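PDB 3PZ6: leucyl-tRNA synthetase from Giardia intestinalis, which probably attaches leucine to its cognate tRNA at the expense of ATP, the chain here being the CP1 editing domain, associated with aminoacyl-tRNA deacylation. Local coordinates for residues G13-L18 against Y81-T86; I19-L24 against L154-A159; K64-Q69 against S145-S150. The protein carries 2 engineered substitutions. One frame throughout, in Å; residues are numbered along the deposited sequence.

Contact 1: G13-L18 against Y81-T86; sequences GIKLEL and YLLAAT
Ile14 and Leu16 pair with Ala84 and Leu82 as the two hydrogen-bonded pairs of an antiparallel strand pairing, whose segment axes approach to 4.2 Å with N-to-C directions 150° apart. Each pair closes a two-bond ring: Ile14 N donates to Ala84 O at 2.8 Å and Ala84 N returns to Ile14 O; Leu16 and Leu82 exchange bonds in the same way. Between the pairs Leu83 CA directs its hydrogen at Ile14 O, a CA-H...O contact of 3.4 Å.

On the face bearing Lys15, Glu17 and Tyr81, the tyrosine ring lies across the neighbouring strand. Lys15 CE stands 3.6 Å from the Tyr81 ring centroid and 5° off the normal, a nearly centred CH-pi contact. The bend at chi3 of Lys15 (78°) folds the chain's end over the face of the Tyr81 ring and leaves NZ 4.6 Å from its centroid, in cation-pi range; Glu115 adds a long, weak ion pair to the ammonium. Glu17 CB approaches the ring obliquely, 3.6 Å from Tyr81 CE1. On the same side of the sheet, the Leu83 side chain leans over glycine, with CD1 3.4 Å from Gly13 O.

On the face of Ile14, Leu16, Leu82 and Ala84 the contacts are between carbons, Leu16 CD1 meeting Ala84 CB at 3.9 Å. At the strand's end Ile14 crosses the methyl of Thr86, whose hydroxyl bonds Arg88 N. Strand 10-18 also pairs with 156-158 and 301-305, and 79-86 with 115-120. The pairing is thus an interior antiparallel step of the mixed beta-sheet in the CP1 editing domain of this class I synthetase.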
ATOM      1  N   GLY A  13       0.207  10.312   3.320  1.00 37.82           N
ATOM      2  CA  GLY A  13       0.710   9.566   2.178  1.00 34.43           C
ATOM      3  C   GLY A  13       1.760   8.570   2.614  1.00 34.45           C
ATOM      4  O   GLY A  13       2.873   8.953   2.944  1.00 38.76           O
ATOM      5  N   ILE A  14       1.401   7.290   2.608  1.00 31.96           N
ATOM      6  CA  ILE A  14       2.291   6.237   3.075  1.00 30.52           C
ATOM      7  C   ILE A  14       3.347   5.929   2.021  1.00 28.46           C
ATOM      8  O   ILE A  14       3.020   5.712   0.857  1.00 34.49           O
ATOM      9  CB  ILE A  14       1.501   4.957   3.460  1.00 29.62           C
ATOM     10  CG1 ILE A  14       0.432   5.263   4.517  1.00 27.73           C
ATOM     11  CG2 ILE A  14       2.432   3.861   3.955  1.00 26.16           C
ATOM     12  CD1 ILE A  14       0.953   5.728   5.881  1.00 29.08           C
ATOM     13  N   LYS A  15       4.610   5.926   2.435  1.00 23.44           N
ATOM     14  CA  LYS A  15       5.711   5.642   1.529  1.00 25.47           C
ATOM     15  C   LYS A  15       5.937   4.138   1.393  1.00 36.88           C
ATOM     16  O   LYS A  15       6.593   3.512   2.228  1.00 36.42           O
ATOM     17  CB  LYS A  15       6.989   6.349   1.979  1.00 32.39           C
ATOM     18  CG  LYS A  15       6.999   7.847   1.704  1.00 37.31           C
ATOM     19  CD  LYS A  15       8.071   8.569   2.503  1.00 33.83           C
ATOM     20  CE  LYS A  15       9.460   8.393   1.902  1.00 41.15           C
ATOM     21  NZ  LYS A  15      10.441   9.344   2.512  1.00 46.80           N
ATOM     22  N   LEU A  16       5.373   3.565   0.336  1.00 33.31           N
ATOM     23  CA  LEU A  16       5.563   2.157   0.044  1.00 33.13           C
ATOM     24  C   LEU A  16       6.798   2.004  -0.834  1.00 35.33           C
ATOM     25  O   LEU A  16       6.779   2.353  -2.016  1.00 36.65           O
ATOM     26  CB  LEU A  16       4.323   1.580  -0.637  1.00 29.10           C
ATOM     27  CG  LEU A  16       2.978   1.726   0.072  1.00 29.61           C
ATOM     28  CD1 LEU A  16       1.854   1.313  -0.872  1.00 26.85           C
ATOM     29  CD2 LEU A  16       2.926   0.911   1.359  1.00 27.10           C
ATOM     30  N   GLU A  17       7.877   1.494  -0.249  1.00 35.17           N
ATOM     31  CA  GLU A  17       9.154   1.427  -0.950  1.00 38.16           C
ATOM     32  C   GLU A  17       9.176   0.293  -1.963  1.00 35.48           C
ATOM     33  O   GLU A  17       9.023  -0.878  -1.606  1.00 31.73           O
ATOM     34  CB  GLU A  17      10.321   1.282   0.032  1.00 37.05           C
ATOM     35  CG  GLU A  17      11.686   1.585  -0.591  1.00 40.32           C
ATOM     36  CD  GLU A  17      12.866   1.260   0.322  1.00 57.76           C
ATOM     37  OE1 GLU A  17      13.922   0.844  -0.209  1.00 60.05           O
ATOM     38  OE2 GLU A  17      12.750   1.422   1.558  1.00 56.50           O
ATOM     39  N   LEU A  18       9.365   0.651  -3.226  1.00 31.05           N
ATOM     40  CA  LEU A  18       9.574  -0.336  -4.265  1.00 32.59           C
ATOM     41  C   LEU A  18      10.919  -0.999  -4.012  1.00 31.01           C
ATOM     42  O   LEU A  18      11.963  -0.357  -4.098  1.00 33.00           O
ATOM     43  CB  LEU A  18       9.531   0.313  -5.647  1.00 32.84           C
ATOM     44  CG  LEU A  18       9.541  -0.622  -6.859  1.00 35.43           C
ATOM     45  CD1 LEU A  18       8.277  -1.468  -6.921  1.00 36.18           C
ATOM     46  CD2 LEU A  18       9.689   0.190  -8.128  1.00 31.05           C
ATOM     47  N   TYR A  81       9.496   5.195  -4.009  1.00 35.05           N
ATOM     48  CA  TYR A  81       8.323   4.904  -3.187  1.00 34.27           C
ATOM     49  C   TYR A  81       7.015   5.117  -3.935  1.00 36.31           C
ATOM     50  O   TYR A  81       6.801   6.169  -4.540  1.00 35.14           O
ATOM     51  CB  TYR A  81       8.292   5.800  -1.942  1.00 33.54           C
ATOM     52  CG  TYR A  81       9.522   5.746  -1.066  1.00 43.76           C
ATOM     53  CD1 TYR A  81       9.598   4.863   0.009  1.00 41.87           C
ATOM     54  CD2 TYR A  81      10.601   6.597  -1.298  1.00 41.96           C
ATOM     55  CE1 TYR A  81      10.719   4.819   0.825  1.00 47.08           C
ATOM     56  CE2 TYR A  81      11.729   6.562  -0.493  1.00 45.63           C
ATOM     57  CZ  TYR A  81      11.785   5.672   0.568  1.00 56.53           C
ATOM     58  OH  TYR A  81      12.910   5.641   1.370  1.00 58.85           O
ATOM     59  N   LEU A  82       6.133   4.121  -3.879  1.00 34.34           N
ATOM     60  CA  LEU A  82       4.730   4.342  -4.210  1.00 34.53           C
ATOM     61  C   LEU A  82       4.106   5.094  -3.041  1.00 33.44           C
ATOM     62  O   LEU A  82       4.302   4.710  -1.889  1.00 37.03           O
ATOM     63  CB  LEU A  82       4.004   3.017  -4.443  1.00 31.76           C
ATOM     64  CG  LEU A  82       4.015   2.453  -5.865  1.00 27.53           C
ATOM     65  CD1 LEU A  82       5.402   1.991  -6.284  1.00 25.99           C
ATOM     66  CD2 LEU A  82       3.026   1.311  -5.966  1.00 27.72           C
ATOM     67  N   LEU A  83       3.390   6.176  -3.329  1.00 27.75           N
ATOM     68  CA  LEU A  83       2.738   6.939  -2.268  1.00 28.48           C
ATOM     69  C   LEU A  83       1.242   6.665  -2.258  1.00 29.59           C
ATOM     70  O   LEU A  83       0.560   6.868  -3.260  1.00 29.54           O
ATOM     71  CB  LEU A  83       3.030   8.442  -2.380  1.00 28.33           C
ATOM     72  CG  LEU A  83       2.798   9.276  -1.114  1.00 32.63           C
ATOM     73  CD1 LEU A  83       4.023   9.223  -0.208  1.00 33.57           C
ATOM     74  CD2 LEU A  83       2.444  10.724  -1.440  1.00 31.45           C
ATOM     75  N   ALA A  84       0.754   6.176  -1.123  1.00 29.89           N
ATOM     76  CA  ALA A  84      -0.637   5.780  -0.975  1.00 28.38           C
ATOM     77  C   ALA A  84      -1.306   6.589   0.119  1.00 31.03           C
ATOM     78  O   ALA A  84      -0.935   6.483   1.285  1.00 35.49           O
ATOM     79  CB  ALA A  84      -0.725   4.297  -0.658  1.00 27.13           C
ATOM     80  N   ALA A  85      -2.289   7.399  -0.263  1.00 31.13           N
ATOM     81  CA  ALA A  85      -3.016   8.226   0.699  1.00 35.77           C
ATOM     82  C   ALA A  85      -3.827   7.352   1.638  1.00 34.31           C
ATOM     83  O   ALA A  85      -4.376   6.330   1.222  1.00 35.10           O
ATOM     84  CB  ALA A  85      -3.930   9.213  -0.015  1.00 35.38           C
ATOM     85  N   THR A  86      -3.884   7.754   2.905  1.00 31.44           N
ATOM     86  CA  THR A  86      -4.734   7.103   3.893  1.00 31.38           C
ATOM     87  C   THR A  86      -5.189   8.105   4.948  1.00 34.29           C
ATOM     88  O   THR A  86      -4.471   9.051   5.288  1.00 33.42           O
ATOM     89  CB  THR A  86      -4.042   5.876   4.569  1.00 29.76           C
ATOM     90  OG1 THR A  86      -4.944   5.260   5.497  1.00 26.83           O
ATOM     91  CG2 THR A  86      -2.780   6.284   5.306  1.00 30.45           C
TER

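Contact 2: I19-L24 against L154-A159; sequences INYTTL and LATVRA
Thr156 O is held by two donors: Ile19 N, at 3.3 Å with an N-H...O angle of 165°, and the side-chain amide of Asn63, which also bonds Ile19 O. The backbone bond is long but straight. Beside it, Tyr21 OH and Thr156 OG1 form a 2.6 Å hydrogen bond in which either hydroxyl could be the donor. The threonine oxygen lies at the edge of the tyrosine ring, near its plane. A chi1 of 60° places OG1 between the backbone N and carbonyl carbon of Thr156, on the side from which the phenol arrives.

Ile19 packs beside these polar links. Its CD1 lies 3.7 Å from Thr156 OG1, while CG2 sits over the rim of one face of the Tyr21 ring within its own segment. This is the turn by which strand 10-18 leaves the mixed sheet and enters helix 21-25. Asn20 is the helix N-cap; its OD1 accepts weak bonds from Thr22 N and Thr23 N, and Thr23 OG1 bonds Asn20 O at 2.8 Å.

Arg158 closes the other side of the isoleucine. Its chain bends at chi2 and chi3 and brings the guanidinium back over Ile19, whose CG1 sits beneath the centre of the plane, 4.1 Å from Arg158 CZ. Leu24 CD2, on the first turn of helix 21-25, meets the same group at its edge, 3.5 Å from Arg158 NH2.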
ATOM      1  N   ILE A  19      10.870  -2.280  -3.673  1.00 34.58           N
ATOM      2  CA  ILE A  19      12.051  -3.048  -3.302  1.00 32.95           C
ATOM      3  C   ILE A  19      13.064  -3.108  -4.438  1.00 33.77           C
ATOM      4  O   ILE A  19      12.724  -3.426  -5.571  1.00 35.63           O
ATOM      5  CB  ILE A  19      11.665  -4.471  -2.839  1.00 32.62           C
ATOM      6  CG1 ILE A  19      10.750  -4.385  -1.614  1.00 30.60           C
ATOM      7  CG2 ILE A  19      12.905  -5.304  -2.541  1.00 36.05           C
ATOM      8  CD1 ILE A  19      10.147  -5.698  -1.194  1.00 31.12           C
ATOM      9  N   ASN A  20      14.309  -2.775  -4.124  1.00 42.64           N
ATOM     10  CA  ASN A  20      15.392  -2.874  -5.085  1.00 40.22           C
ATOM     11  C   ASN A  20      16.140  -4.178  -4.858  1.00 44.51           C
ATOM     12  O   ASN A  20      16.896  -4.319  -3.891  1.00 46.91           O
ATOM     13  CB  ASN A  20      16.326  -1.666  -4.973  1.00 40.63           C
ATOM     14  CG  ASN A  20      17.129  -1.421  -6.239  1.00 40.67           C
ATOM     15  OD1 ASN A  20      17.619  -2.353  -6.877  1.00 37.70           O
ATOM     16  ND2 ASN A  20      17.276  -0.151  -6.600  1.00 42.20           N
ATOM     17  N   TYR A  21      15.910  -5.133  -5.753  1.00 41.23           N
ATOM     18  CA  TYR A  21      16.496  -6.458  -5.630  1.00 43.05           C
ATOM     19  C   TYR A  21      17.963  -6.493  -6.039  1.00 50.70           C
ATOM     20  O   TYR A  21      18.684  -7.428  -5.688  1.00 60.72           O
ATOM     21  CB  TYR A  21      15.670  -7.482  -6.405  1.00 46.97           C
ATOM     22  CG  TYR A  21      14.322  -7.744  -5.766  1.00 45.66           C
ATOM     23  CD1 TYR A  21      14.190  -8.681  -4.745  1.00 41.86           C
ATOM     24  CD2 TYR A  21      13.187  -7.040  -6.165  1.00 35.85           C
ATOM     25  CE1 TYR A  21      12.966  -8.922  -4.145  1.00 41.45           C
ATOM     26  CE2 TYR A  21      11.955  -7.275  -5.571  1.00 39.61           C
ATOM     27  CZ  TYR A  21      11.856  -8.220  -4.561  1.00 41.79           C
ATOM     28  OH  TYR A  21      10.652  -8.469  -3.957  1.00 39.76           O
ATOM     29  N   THR A  22      18.395  -5.474  -6.781  1.00 45.59           N
ATOM     30  CA  THR A  22      19.800  -5.319  -7.134  1.00 49.62           C
ATOM     31  C   THR A  22      20.604  -4.972  -5.886  1.00 57.87           C
ATOM     32  O   THR A  22      21.575  -5.662  -5.560  1.00 63.93           O
ATOM     33  CB  THR A  22      20.000  -4.248  -8.230  1.00 59.71           C
ATOM     34  OG1 THR A  22      19.479  -4.735  -9.474  1.00 59.79           O
ATOM     35  CG2 THR A  22      21.475  -3.912  -8.408  1.00 58.78           C
ATOM     36  N   THR A  23      20.185  -3.920  -5.182  1.00 52.32           N
ATOM     37  CA  THR A  23      20.864  -3.489  -3.962  1.00 55.59           C
ATOM     38  C   THR A  23      20.959  -4.642  -2.960  1.00 65.94           C
ATOM     39  O   THR A  23      22.052  -4.966  -2.484  1.00 73.06           O
ATOM     40  CB  THR A  23      20.185  -2.259  -3.305  1.00 58.10           C
ATOM     41  OG1 THR A  23      18.862  -2.602  -2.869  1.00 60.65           O
ATOM     42  CG2 THR A  23      20.123  -1.078  -4.277  1.00 51.76           C
ATOM     43  N   LEU A  24      19.818  -5.271  -2.678  1.00 61.41           N
ATOM     44  CA  LEU A  24      19.732  -6.400  -1.743  1.00 62.07           C
ATOM     45  C   LEU A  24      20.707  -7.530  -2.070  1.00 68.90           C
ATOM     46  O   LEU A  24      21.257  -8.161  -1.165  1.00 73.71           O
ATOM     47  CB  LEU A  24      18.297  -6.951  -1.690  1.00 58.36           C
ATOM     48  CG  LEU A  24      17.254  -6.428  -0.687  1.00 54.61           C
ATOM     49  CD1 LEU A  24      17.557  -6.889   0.735  1.00 58.02           C
ATOM     50  CD2 LEU A  24      17.071  -4.910  -0.736  1.00 53.29           C
ATOM     51  N   LEU A 154       1.584  -6.155  -9.774  1.00 24.98           N
ATOM     52  CA  LEU A 154       2.370  -7.297  -9.286  1.00 25.75           C
ATOM     53  C   LEU A 154       3.844  -6.970  -8.947  1.00 27.43           C
ATOM     54  O   LEU A 154       4.706  -7.841  -8.994  1.00 22.98           O
ATOM     55  CB  LEU A 154       2.256  -8.496 -10.238  1.00 23.40           C
ATOM     56  CG  LEU A 154       0.858  -8.811 -10.779  1.00 22.61           C
ATOM     57  CD1 LEU A 154       0.928  -9.935 -11.788  1.00 22.31           C
ATOM     58  CD2 LEU A 154      -0.140  -9.137  -9.662  1.00 21.15           C
ATOM     59  N   ALA A 155       4.111  -5.713  -8.602  1.00 24.65           N
ATOM     60  CA  ALA A 155       5.392  -5.327  -8.024  1.00 25.51           C
ATOM     61  C   ALA A 155       5.366  -5.603  -6.525  1.00 27.19           C
ATOM     62  O   ALA A 155       4.297  -5.839  -5.953  1.00 23.85           O
ATOM     63  CB  ALA A 155       5.668  -3.862  -8.278  1.00 25.53           C
ATOM     64  N   THR A 156       6.537  -5.586  -5.893  1.00 25.39           N
ATOM     65  CA  THR A 156       6.613  -5.790  -4.452  1.00 27.53           C
ATOM     66  C   THR A 156       7.132  -4.548  -3.760  1.00 25.33           C
ATOM     67  O   THR A 156       8.074  -3.908  -4.230  1.00 25.04           O
ATOM     68  CB  THR A 156       7.511  -6.977  -4.047  1.00 25.22           C
ATOM     69  OG1 THR A 156       8.835  -6.741  -4.512  1.00 36.32           O
ATOM     70  CG2 THR A 156       7.018  -8.258  -4.632  1.00 26.72           C
ATOM     71  N   VAL A 157       6.507  -4.215  -2.640  1.00 21.23           N
ATOM     72  CA  VAL A 157       6.924  -3.070  -1.861  1.00 26.63           C
ATOM     73  C   VAL A 157       7.188  -3.454  -0.406  1.00 29.14           C
ATOM     74  O   VAL A 157       6.718  -4.492   0.073  1.00 26.02           O
ATOM     75  CB  VAL A 157       5.926  -1.857  -1.982  1.00 26.53           C
ATOM     76  CG1 VAL A 157       5.946  -1.274  -3.411  1.00 23.75           C
ATOM     77  CG2 VAL A 157       4.501  -2.231  -1.551  1.00 18.45           C
ATOM     78  N   ARG A 158       7.973  -2.626   0.275  1.00 31.91           N
ATOM     79  CA  ARG A 158       8.197  -2.761   1.705  1.00 27.38           C
ATOM     80  C   ARG A 158       7.168  -1.843   2.333  1.00 31.16           C
ATOM     81  O   ARG A 158       7.204  -0.632   2.112  1.00 41.82           O
ATOM     82  CB  ARG A 158       9.613  -2.313   2.064  1.00 32.02           C
ATOM     83  CG  ARG A 158      10.218  -2.972   3.314  1.00 53.58           C
ATOM     84  CD  ARG A 158      11.289  -4.035   2.963  1.00 57.67           C
ATOM     85  NE  ARG A 158      12.440  -3.444   2.266  1.00 65.48           N
ATOM     86  CZ  ARG A 158      13.363  -4.122   1.580  1.00 61.87           C
ATOM     87  NH1 ARG A 158      13.308  -5.450   1.483  1.00 41.95           N
ATOM     88  NH2 ARG A 158      14.347  -3.459   0.981  1.00 50.65           N
ATOM     89  N   ALA A 159       6.218  -2.410   3.071  1.00 27.57           N
ATOM     90  CA  ALA A 159       5.170  -1.610   3.691  1.00 24.02           C
ATOM     91  C   ALA A 159       5.517  -1.240   5.124  1.00 27.09           C
ATOM     92  O   ALA A 159       5.782  -2.108   5.953  1.00 35.67           O
ATOM     93  CB  ALA A 159       3.841  -2.328   3.642  1.00 24.39           C
TER

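Contact 3: K64-Q69 against S145-S150; sequences KAIFDQ and SEISGS. Engineered in segment 145-150: Ser145 (natural residue Cys).
Gln69 makes the polar part of this contact with a single atom. Its NE2 donates to Glu146 O at 2.9 Å, with an N-H...O angle of 153°, and more weakly to Ser145 OG at 3.2 Å, where the angle falls to 135°. In the stronger bond the donor is tilted well off the carbonyl plane of Glu146, and the acceptor lies a little out of the amide plane of Gln69. Because CG is anti to the backbone N and the chain continues extended, the carboxamide spans from helix to strand, although their segment axes come no closer than 10.3 Å. Ser145 is an engineered residue, a cysteine in the natural sequence.

The apolar part is the meeting of Ile66 CG2 with Ile147 CD1 at 4.2 Å, one helical turn before Gln69. The Ile147 methyl comes to lie against the helix and is also in van der Waals contact with the Gln69 amide, CD1 standing 3.5 Å from Gln69 NE2, and the two side chains cross at a slant.

Residues 64-69 of helix 61-71 run nearly antiparallel to 145-148 of the strand, 164° apart. Leu152 of helix 149-152 touches both Ile66 and Ile147, extending the apolar patch. The strand's main chain bonds to Ala108 and Tyr106 of strand 105-110, so the helix packs beside a strand that is itself bonded into the mixed sheet.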
ATOM      1  N   LYS A  64      12.357  -4.604 -11.404  1.00 30.01           N
ATOM      2  CA  LYS A  64      13.533  -4.419 -12.249  1.00 35.91           C
ATOM      3  C   LYS A  64      13.242  -3.530 -13.463  1.00 40.90           C
ATOM      4  O   LYS A  64      14.024  -2.630 -13.779  1.00 45.01           O
ATOM      5  CB  LYS A  64      14.104  -5.772 -12.689  1.00 30.69           C
ATOM      6  N   ALA A  65      12.113  -3.771 -14.126  1.00 31.96           N
ATOM      7  CA  ALA A  65      11.740  -2.995 -15.310  1.00 38.10           C
ATOM      8  C   ALA A  65      11.495  -1.523 -14.993  1.00 40.15           C
ATOM      9  O   ALA A  65      11.853  -0.652 -15.788  1.00 41.45           O
ATOM     10  CB  ALA A  65      10.530  -3.605 -16.004  1.00 38.02           C
ATOM     11  N   ILE A  66      10.889  -1.250 -13.836  1.00 35.01           N
ATOM     12  CA  ILE A  66      10.703   0.125 -13.376  1.00 34.86           C
ATOM     13  C   ILE A  66      12.063   0.794 -13.148  1.00 42.95           C
ATOM     14  O   ILE A  66      12.275   1.924 -13.582  1.00 43.04           O
ATOM     15  CB  ILE A  66       9.826   0.207 -12.104  1.00 31.85           C
ATOM     16  CG1 ILE A  66       8.394  -0.251 -12.409  1.00 35.77           C
ATOM     17  CG2 ILE A  66       9.809   1.626 -11.551  1.00 35.50           C
ATOM     18  CD1 ILE A  66       7.564  -0.618 -11.178  1.00 29.38           C
ATOM     19  N   PHE A  67      12.979   0.083 -12.489  1.00 38.66           N
ATOM     20  CA  PHE A  67      14.321   0.610 -12.234  1.00 45.89           C
ATOM     21  C   PHE A  67      15.109   0.832 -13.526  1.00 47.76           C
ATOM     22  O   PHE A  67      15.699   1.894 -13.713  1.00 50.35           O
ATOM     23  CB  PHE A  67      15.107  -0.278 -11.256  1.00 40.80           C
ATOM     24  CG  PHE A  67      14.676  -0.139  -9.818  1.00 33.06           C
ATOM     25  CD1 PHE A  67      14.816   1.067  -9.146  1.00 34.96           C
ATOM     26  CD2 PHE A  67      14.147  -1.223  -9.130  1.00 34.74           C
ATOM     27  CE1 PHE A  67      14.415   1.194  -7.816  1.00 33.74           C
ATOM     28  CE2 PHE A  67      13.744  -1.101  -7.804  1.00 33.69           C
ATOM     29  CZ  PHE A  67      13.880   0.106  -7.146  1.00 25.81           C
ATOM     30  N   ASP A  68      15.094  -0.157 -14.418  1.00 45.49           N
ATOM     31  CA  ASP A  68      15.766  -0.043 -15.717  1.00 47.05           C
ATOM     32  C   ASP A  68      15.320   1.195 -16.491  1.00 52.54           C
ATOM     33  O   ASP A  68      16.137   1.869 -17.119  1.00 59.39           O
ATOM     34  CB  ASP A  68      15.543  -1.302 -16.559  1.00 49.09           C
ATOM     35  CG  ASP A  68      16.438  -2.457 -16.138  1.00 58.99           C
ATOM     36  OD1 ASP A  68      17.201  -2.302 -15.156  1.00 60.72           O
ATOM     37  OD2 ASP A  68      16.381  -3.524 -16.789  1.00 63.50           O
ATOM     38  N   GLN A  69      14.022   1.485 -16.428  1.00 52.35           N
ATOM     39  CA  GLN A  69      13.434   2.649 -17.077  1.00 48.32           C
ATOM     40  C   GLN A  69      13.854   3.941 -16.374  1.00 55.78           C
ATOM     41  O   GLN A  69      14.108   4.951 -17.027  1.00 59.72           O
ATOM     42  CB  GLN A  69      11.910   2.517 -17.085  1.00 49.61           C
ATOM     43  CG  GLN A  69      11.172   3.598 -17.853  1.00 57.87           C
ATOM     44  CD  GLN A  69       9.723   3.726 -17.420  1.00 64.51           C
ATOM     45  OE1 GLN A  69       8.983   2.737 -17.354  1.00 56.09           O
ATOM     46  NE2 GLN A  69       9.308   4.954 -17.122  1.00 58.36           N
ATOM     47  N   SER A 145       9.897  10.334 -15.453  1.00 48.28           N
ATOM     48  CA  SER A 145       9.308   9.522 -16.514  1.00 48.09           C
ATOM     49  C   SER A 145       7.921   9.041 -16.103  1.00 51.11           C
ATOM     50  O   SER A 145       7.541   9.116 -14.926  1.00 50.33           O
ATOM     51  CB  SER A 145      10.206   8.336 -16.901  1.00 49.76           C
ATOM     52  OG  SER A 145      10.563   7.537 -15.783  1.00 56.47           O
ATOM     53  N   GLU A 146       7.169   8.568 -17.090  1.00 46.15           N
ATOM     54  CA  GLU A 146       5.797   8.137 -16.896  1.00 45.66           C
ATOM     55  C   GLU A 146       5.786   6.665 -16.510  1.00 41.46           C
ATOM     56  O   GLU A 146       6.579   5.879 -17.036  1.00 45.04           O
ATOM     57  CB  GLU A 146       5.023   8.354 -18.193  1.00 52.20           C
ATOM     58  CG  GLU A 146       3.524   8.381 -18.059  1.00 51.24           C
ATOM     59  CD  GLU A 146       2.849   8.636 -19.389  1.00 63.32           C
ATOM     60  OE1 GLU A 146       2.847   9.800 -19.846  1.00 61.66           O
ATOM     61  OE2 GLU A 146       2.308   7.672 -19.978  1.00 74.55           O
ATOM     62  N   ILE A 147       4.909   6.302 -15.577  1.00 36.02           N
ATOM     63  CA  ILE A 147       4.747   4.910 -15.161  1.00 37.77           C
ATOM     64  C   ILE A 147       3.280   4.513 -15.316  1.00 36.17           C
ATOM     65  O   ILE A 147       2.405   5.149 -14.732  1.00 36.10           O
ATOM     66  CB  ILE A 147       5.190   4.684 -13.682  1.00 36.66           C
ATOM     67  CG1 ILE A 147       6.630   5.163 -13.433  1.00 35.00           C
ATOM     68  CG2 ILE A 147       5.028   3.222 -13.280  1.00 30.55           C
ATOM     69  CD1 ILE A 147       7.724   4.289 -14.054  1.00 39.85           C
ATOM     70  N   SER A 148       3.007   3.473 -16.100  1.00 29.67           N
ATOM     71  CA  SER A 148       1.637   2.968 -16.216  1.00 33.60           C
ATOM     72  C   SER A 148       1.292   1.997 -15.082  1.00 30.18           C
ATOM     73  O   SER A 148       2.185   1.430 -14.454  1.00 30.97           O
ATOM     74  CB  SER A 148       1.386   2.317 -17.585  1.00 31.65           C
ATOM     75  OG  SER A 148       2.216   1.194 -17.795  1.00 28.76           O
ATOM     76  N   GLY A 149      -0.002   1.820 -14.823  1.00 29.01           N
ATOM     77  CA  GLY A 149      -0.474   0.837 -13.849  1.00 26.82           C
ATOM     78  C   GLY A 149       0.040  -0.555 -14.160  1.00 27.81           C
ATOM     79  O   GLY A 149       0.455  -1.290 -13.261  1.00 32.30           O
ATOM     80  N   SER A 150       0.015  -0.902 -15.446  1.00 28.51           N
ATOM     81  CA  SER A 150       0.578  -2.146 -15.963  1.00 28.70           C
ATOM     82  C   SER A 150       1.987  -2.444 -15.449  1.00 29.76           C
ATOM     83  O   SER A 150       2.284  -3.579 -15.077  1.00 29.33           O
ATOM     84  CB  SER A 150       0.598  -2.113 -17.490  1.00 29.57           C
ATOM     85  OG  SER A 150      -0.596  -2.654 -18.007  1.00 39.51           O
TER

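From the N terminus, strand 10-18 enters contact 1, which closes on residues 81-86 after the chain has passed through helices 21-25 and 61-71. Contact 2 starts directly after that strand, at 19-24, and closes far later, at 154-159. Contact 3 starts at 64-69, within the spans of both, and closes at 145-150. Contact 1 therefore crosses contacts 2 and 3, whereas contact 3 lies wholly within the span of contact 2. Glu17 O is probably hydrogen-bonded to Arg158 N, joining contacts 1 and 2. Leu18 and Phe67 connect contact 3 to both: Leu18 CD2 packs on Ile66 CG2, and Phe67 touches Ile19 and Asn20. Together they tie both early helices to the mixed sheet.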